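Local coordinates for protein aldose-aldose oxidoreductase (Caulobacter crescentus, PDB 5A04) that probably oxidises one aldose sugar while reducing another, passing hydride through a bound NADP(H) cofactor, at residues A[193-196]-A[201-204]; A[196-201]-A[233-238]. One frame throughout, in Å; residues are numbered along the deposited sequence.

Contact 1: residues A[193-196]-A[201-204]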
ATOM      1  N   ALA A 193       0.247   9.094  10.283  1.00 15.17           N
ATOM      2  CA  ALA A 193      -0.373   7.836  10.728  1.00 13.90           C
ATOM      3  C   ALA A 193       0.649   6.717  10.931  1.00 15.82           C
ATOM      4  O   ALA A 193       0.567   5.963  11.902  1.00 15.24           O
ATOM      5  CB  ALA A 193      -1.452   7.375   9.741  1.00 13.13           C
ATOM      6  N   ALA A 194       1.607   6.588  10.021  1.00 12.84           N
ATOM      7  CA  ALA A 194       2.617   5.540  10.196  1.00 13.94           C
ATOM      8  C   ALA A 194       3.329   5.737  11.533  1.00 15.79           C
ATOM      9  O   ALA A 194       3.594   4.774  12.256  1.00 15.06           O
ATOM     10  CB  ALA A 194       3.616   5.548   9.046  1.00 13.24           C
ATOM     11  N   ARG A 195       3.593   6.999  11.867  1.00 13.05           N
ATOM     12  CA  ARG A 195       4.238   7.336  13.130  1.00 13.31           C
ATOM     13  C   ARG A 195       3.339   7.064  14.339  1.00 16.45           C
ATOM     14  O   ARG A 195       3.809   6.473  15.312  1.00 16.79           O
ATOM     15  CB  ARG A 195       4.691   8.805  13.122  1.00 16.45           C
ATOM     16  CG  ARG A 195       5.913   9.057  12.189  1.00 14.34           C
ATOM     17  CD  ARG A 195       6.306  10.553  12.095  1.00 14.73           C
ATOM     18  NE  ARG A 195       6.556  11.048  13.441  1.00 16.80           N
ATOM     19  CZ  ARG A 195       5.762  11.886  14.096  1.00 18.62           C
ATOM     20  NH1 ARG A 195       4.707  12.422  13.494  1.00 17.65           N
ATOM     21  NH2 ARG A 195       6.044  12.205  15.360  1.00 18.40           N
ATOM     22  N   TYR A 196       2.066   7.472  14.306  1.00 16.02           N
ATOM     23  CA  TYR A 196       1.269   7.263  15.520  1.00 16.18           C
ATOM     24  C   TYR A 196       0.741   5.839  15.649  1.00 17.59           C
ATOM     25  O   TYR A 196       0.449   5.396  16.758  1.00 18.49           O
ATOM     26  CB  TYR A 196       0.116   8.293  15.677  1.00 18.67           C
ATOM     27  CG  TYR A 196      -0.992   8.415  14.636  1.00 15.45           C
ATOM     28  CD1 TYR A 196      -1.930   7.403  14.438  1.00 15.30           C
ATOM     29  CD2 TYR A 196      -1.167   9.612  13.944  1.00 15.55           C
ATOM     30  CE1 TYR A 196      -2.979   7.562  13.512  1.00 17.15           C
ATOM     31  CE2 TYR A 196      -2.195   9.777  13.020  1.00 15.91           C
ATOM     32  CZ  TYR A 196      -3.100   8.756  12.816  1.00 15.64           C
ATOM     33  OH  TYR A 196      -4.117   8.951  11.903  1.00 18.16           O
ATOM     34  N   GLU A 201       9.644   6.392  15.401  1.00 16.34           N
ATOM     35  CA  GLU A 201      10.173   7.307  14.390  1.00 17.36           C
ATOM     36  C   GLU A 201      11.038   6.531  13.408  1.00 16.18           C
ATOM     37  O   GLU A 201      11.813   5.670  13.818  1.00 17.77           O
ATOM     38  CB  GLU A 201      10.991   8.430  15.045  1.00 18.02           C
ATOM     39  CG  GLU A 201      10.232   9.171  16.130  1.00 18.96           C
ATOM     40  CD  GLU A 201       9.057   9.957  15.580  1.00 19.13           C
ATOM     41  OE1 GLU A 201       9.124  10.370  14.401  1.00 18.60           O
ATOM     42  OE2 GLU A 201       8.086  10.182  16.330  1.00 19.94           O
ATOM     43  N   PRO A 202      10.922   6.842  12.107  1.00 17.07           N
ATOM     44  CA  PRO A 202      11.609   6.011  11.108  1.00 16.39           C
ATOM     45  C   PRO A 202      13.124   6.179  11.136  1.00 17.87           C
ATOM     46  O   PRO A 202      13.623   7.240  11.524  1.00 18.72           O
ATOM     47  CB  PRO A 202      11.030   6.495   9.774  1.00 20.40           C
ATOM     48  CG  PRO A 202      10.472   7.852  10.057  1.00 21.87           C
ATOM     49  CD  PRO A 202      10.088   7.896  11.502  1.00 18.04           C
ATOM     50  N   VAL A 203      13.838   5.128  10.750  1.00 16.16           N
ATOM     51  CA  VAL A 203      15.297   5.210  10.682  1.00 17.85           C
ATOM     52  C   VAL A 203      15.794   5.103   9.249  1.00 19.27           C
ATOM     53  O   VAL A 203      16.983   5.288   8.986  1.00 19.85           O
ATOM     54  CB  VAL A 203      15.975   4.124  11.534  1.00 19.62           C
ATOM     55  CG1 VAL A 203      15.788   4.433  13.018  1.00 24.80           C
ATOM     56  CG2 VAL A 203      15.448   2.742  11.175  1.00 21.24           C
ATOM     57  N   ALA A 204      14.897   4.803   8.315  1.00 15.79           N
ATOM     58  CA  ALA A 204      15.297   4.739   6.914  1.00 18.12           C
ATOM     59  C   ALA A 204      14.101   5.022   6.031  1.00 16.66           C
ATOM     60  O   ALA A 204      12.969   4.676   6.384  1.00 16.35           O
ATOM     61  CB  ALA A 204      15.907   3.376   6.579  1.00 19.03           C
TER
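Arg195 and Glu201 bring their CA atoms within 6.1 Å of each other, the former on the last turns of helix 182-198, the latter in the loop that has doubled back beside that helix on its way to strand 204-210. The CB of Arg195 leaves the helix toward the loop, while the CB of Glu201 points neither at the helix nor away from it, and the bend at chi2 (-66°) brings the carboxylate round to the arginine. The arginine takes the acid side-on with two nitrogens: NE donates to OE1 of Glu201 at 2.8 Å, close to straight at 165°, and NH2 of Arg195 reaches OE2 of Glu201 at 3.0 Å. Both carboxylate oxygens are met on their syn sides. The pairing is not flat, because guanidinium and carboxylate planes are turned 38° apart. Beside the salt bridge, CG of Arg195 makes one loose approach to Pro202, 4.4 Å from its CD; the proline also touches Leu229 and Val323. Helix 314-333 completes the setting: NH2 of Arg195 also forms a salt bridge with Asp316, and NH1 one with Asp320. One buried guanidinium is therefore held by three carboxylates from two parts of the chain, an environment that would favour a charged arginine and an ionised Glu201, and that ties helix end, returning loop and helix 314-333 together.

Contact 2: residues A[196-201]-A[233-238]; sequences YLTGEE and SGATAN
Glu200 and Ser233 make the tight end of this contact, where the turn after helix 182-198 meets the turn leading into strand 236-242. The carboxylate of Glu200 spans the serine with both oxygens: OE1 accepts from the backbone N of Ser233 at 3.0 Å, and OE2 accepts the hydroxyl proton from OG of Ser233 over a short 2.5 Å. Each oxygen uses its syn lone pair, so the acid clasps the backbone and the side chain of one residue together. Glu200 reaches that far because its chain runs straight out beyond CG (chi2 -176°). The serine hydroxyl is engaged twice, since OG of Ser233 also accepts from the N of Ala235 at 3.2 Å. That last bond makes an ST turn, and the other segment has an ST turn of its own: OG1 of Thr198 accepts from the N of Glu200 at 3.0 Å while itself bonding back to the carbonyl of Ala194 in the helix. One turn shapes the exit from helix 182-198, where Gly199 leaves the helix at positive phi, the other the entry to strand 236-242 of the mixed sheet in the C-terminal alpha/beta domain. The tightly bonded end is the one nearer solvent, since Ser233 is exposed; the looser packing runs in toward buried Ala235 and rests on methyl groups. CG2 of Thr198 comes no nearer than 4.1 Å to CB of Ala235, and Val157 of strand 156-162 touches Thr198 here as well. At the polar edge of this patch the same CB of Ala235 lies 3.9 Å from OE2 of Glu200. The carbonyl of Gly234 is hydrogen-bonded to the hydroxyl of Ser210 of the second subunit.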
ATOM      1  N   TYR A 196       2.066   7.472  14.306  1.00 16.02           N
ATOM      2  CA  TYR A 196       1.269   7.263  15.520  1.00 16.18           C
ATOM      3  C   TYR A 196       0.741   5.839  15.649  1.00 17.59           C
ATOM      4  O   TYR A 196       0.449   5.396  16.758  1.00 18.49           O
ATOM      5  CB  TYR A 196       0.116   8.293  15.677  1.00 18.67           C
ATOM      6  CG  TYR A 196      -0.992   8.415  14.636  1.00 15.45           C
ATOM      7  CD1 TYR A 196      -1.930   7.403  14.438  1.00 15.30           C
ATOM      8  CD2 TYR A 196      -1.167   9.612  13.944  1.00 15.55           C
ATOM      9  CE1 TYR A 196      -2.979   7.562  13.512  1.00 17.15           C
ATOM     10  CE2 TYR A 196      -2.195   9.777  13.020  1.00 15.91           C
ATOM     11  CZ  TYR A 196      -3.100   8.756  12.816  1.00 15.64           C
ATOM     12  OH  TYR A 196      -4.117   8.951  11.903  1.00 18.16           O
ATOM     13  N   LEU A 197       0.674   5.096  14.554  1.00 15.85           N
ATOM     14  CA  LEU A 197       0.269   3.690  14.658  1.00 15.51           C
ATOM     15  C   LEU A 197       1.423   2.840  15.206  1.00 19.12           C
ATOM     16  O   LEU A 197       1.215   1.966  16.054  1.00 18.57           O
ATOM     17  CB  LEU A 197      -0.210   3.160  13.302  1.00 14.85           C
ATOM     18  CG  LEU A 197      -1.509   3.801  12.811  1.00 14.36           C
ATOM     19  CD1 LEU A 197      -1.743   3.446  11.359  1.00 14.37           C
ATOM     20  CD2 LEU A 197      -2.728   3.374  13.670  1.00 15.45           C
ATOM     21  N   THR A 198       2.647   3.093  14.741  1.00 17.68           N
ATOM     22  CA  THR A 198       3.792   2.347  15.269  1.00 17.70           C
ATOM     23  C   THR A 198       4.198   2.883  16.630  1.00 18.54           C
ATOM     24  O   THR A 198       4.748   2.149  17.460  1.00 20.05           O
ATOM     25  CB  THR A 198       5.033   2.422  14.341  1.00 17.67           C
ATOM     26  OG1 THR A 198       5.400   3.794  14.169  1.00 16.46           O
ATOM     27  CG2 THR A 198       4.742   1.802  12.987  1.00 16.35           C
ATOM     28  N   GLY A 199       3.948   4.174  16.844  1.00 16.81           N
ATOM     29  CA  GLY A 199       4.474   4.875  18.005  1.00 18.83           C
ATOM     30  C   GLY A 199       5.983   5.028  17.918  1.00 20.35           C
ATOM     31  O   GLY A 199       6.661   5.221  18.929  1.00 22.09           O
ATOM     32  N   GLU A 200       6.508   4.951  16.700  1.00 17.31           N
ATOM     33  CA  GLU A 200       7.951   5.028  16.475  1.00 18.36           C
ATOM     34  C   GLU A 200       8.340   6.123  15.498  1.00 16.78           C
ATOM     35  O   GLU A 200       7.485   6.699  14.833  1.00 17.19           O
ATOM     36  CB  GLU A 200       8.464   3.697  15.947  1.00 16.77           C
ATOM     37  CG  GLU A 200       8.251   2.510  16.876  1.00 19.82           C
ATOM     38  CD  GLU A 200       8.873   1.257  16.298  1.00 21.28           C
ATOM     39  OE1 GLU A 200      10.120   1.140  16.339  1.00 18.28           O
ATOM     40  OE2 GLU A 200       8.120   0.406  15.785  1.00 20.94           O
ATOM     41  N   GLU A 201       9.644   6.392  15.401  1.00 16.34           N
ATOM     42  CA  GLU A 201      10.173   7.307  14.390  1.00 17.36           C
ATOM     43  C   GLU A 201      11.038   6.531  13.408  1.00 16.18           C
ATOM     44  O   GLU A 201      11.813   5.670  13.818  1.00 17.77           O
ATOM     45  CB  GLU A 201      10.991   8.430  15.045  1.00 18.02           C
ATOM     46  CG  GLU A 201      10.232   9.171  16.130  1.00 18.96           C
ATOM     47  CD  GLU A 201       9.057   9.957  15.580  1.00 19.13           C
ATOM     48  OE1 GLU A 201       9.124  10.370  14.401  1.00 18.60           O
ATOM     49  OE2 GLU A 201       8.086  10.182  16.330  1.00 19.94           O
ATOM     50  N   SER A 233      11.945  -1.060  15.504  1.00 19.15           N
ATOM     51  CA  SER A 233      11.397  -2.346  15.912  1.00 17.60           C
ATOM     52  C   SER A 233      11.394  -3.366  14.783  1.00 17.72           C
ATOM     53  O   SER A 233      11.156  -4.560  15.008  1.00 21.47           O
ATOM     54  CB  SER A 233       9.963  -2.175  16.410  1.00 18.52           C
ATOM     55  OG  SER A 233       9.124  -1.883  15.306  1.00 19.12           O
ATOM     56  N   GLY A 234      11.613  -2.884  13.564  1.00 18.11           N
ATOM     57  CA  GLY A 234      11.495  -3.716  12.384  1.00 18.07           C
ATOM     58  C   GLY A 234      10.182  -3.498  11.650  1.00 18.89           C
ATOM     59  O   GLY A 234       9.998  -4.010  10.550  1.00 17.04           O
ATOM     60  N   ALA A 235       9.263  -2.741  12.252  1.00 16.04           N
ATOM     61  CA  ALA A 235       8.031  -2.356  11.557  1.00 16.62           C
ATOM     62  C   ALA A 235       8.348  -1.621  10.247  1.00 15.63           C
ATOM     63  O   ALA A 235       9.329  -0.883  10.154  1.00 15.72           O
ATOM     64  CB  ALA A 235       7.151  -1.474  12.458  1.00 17.30           C
ATOM     65  N   THR A 236       7.497  -1.821   9.245  1.00 15.11           N
ATOM     66  CA  THR A 236       7.662  -1.190   7.938  1.00 14.11           C
ATOM     67  C   THR A 236       6.400  -0.426   7.553  1.00 16.73           C
ATOM     68  O   THR A 236       5.306  -0.752   8.016  1.00 15.71           O
ATOM     69  CB  THR A 236       7.963  -2.236   6.837  1.00 16.45           C
ATOM     70  OG1 THR A 236       6.831  -3.110   6.696  1.00 17.92           O
ATOM     71  CG2 THR A 236       9.188  -3.070   7.210  1.00 18.74           C
ATOM     72  N   ALA A 237       6.538   0.585   6.702  1.00 15.12           N
ATOM     73  CA  ALA A 237       5.355   1.234   6.139  1.00 15.66           C
ATOM     74  C   ALA A 237       5.542   1.498   4.651  1.00 16.06           C
ATOM     75  O   ALA A 237       6.626   1.886   4.202  1.00 13.95           O
ATOM     76  CB  ALA A 237       5.027   2.541   6.879  1.00 16.04           C
ATOM     77  N   ASN A 238       4.481   1.237   3.893  1.00 12.57           N
ATOM     78  CA  ASN A 238       4.367   1.613   2.480  1.00 14.07           C
ATOM     79  C   ASN A 238       3.322   2.702   2.390  1.00 15.79           C
ATOM     80  O   ASN A 238       2.166   2.457   2.766  1.00 15.70           O
ATOM     81  CB  ASN A 238       3.890   0.448   1.606  1.00 15.52           C
ATOM     82  CG  ASN A 238       5.011  -0.350   0.982  1.00 16.78           C
ATOM     83  OD1 ASN A 238       6.198  -0.090   1.200  1.00 15.85           O
ATOM     84  ND2 ASN A 238       4.625  -1.360   0.203  1.00 16.43           N
TER

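How the contacts relate
Contacts 1 and 2 start from the same end of helix 182-198, and their centres lie only 5 Å apart. Consecutive glutamates part ways: Glu201 serves contact 1 and Glu200 serves contact 2, so a single turn is fastened to its own helix and to the turn that leads into strand 236-242. The two contacts also touch directly, CG of Arg195 lying 3.9 Å from the backbone O of Glu200 and CB of Ala194 packing 4.0 Å from CB of Ala237. Neither contact includes a glucose-pocket residue, but Asp185 and Tyr189, which do line that pocket, sit earlier on the same helix.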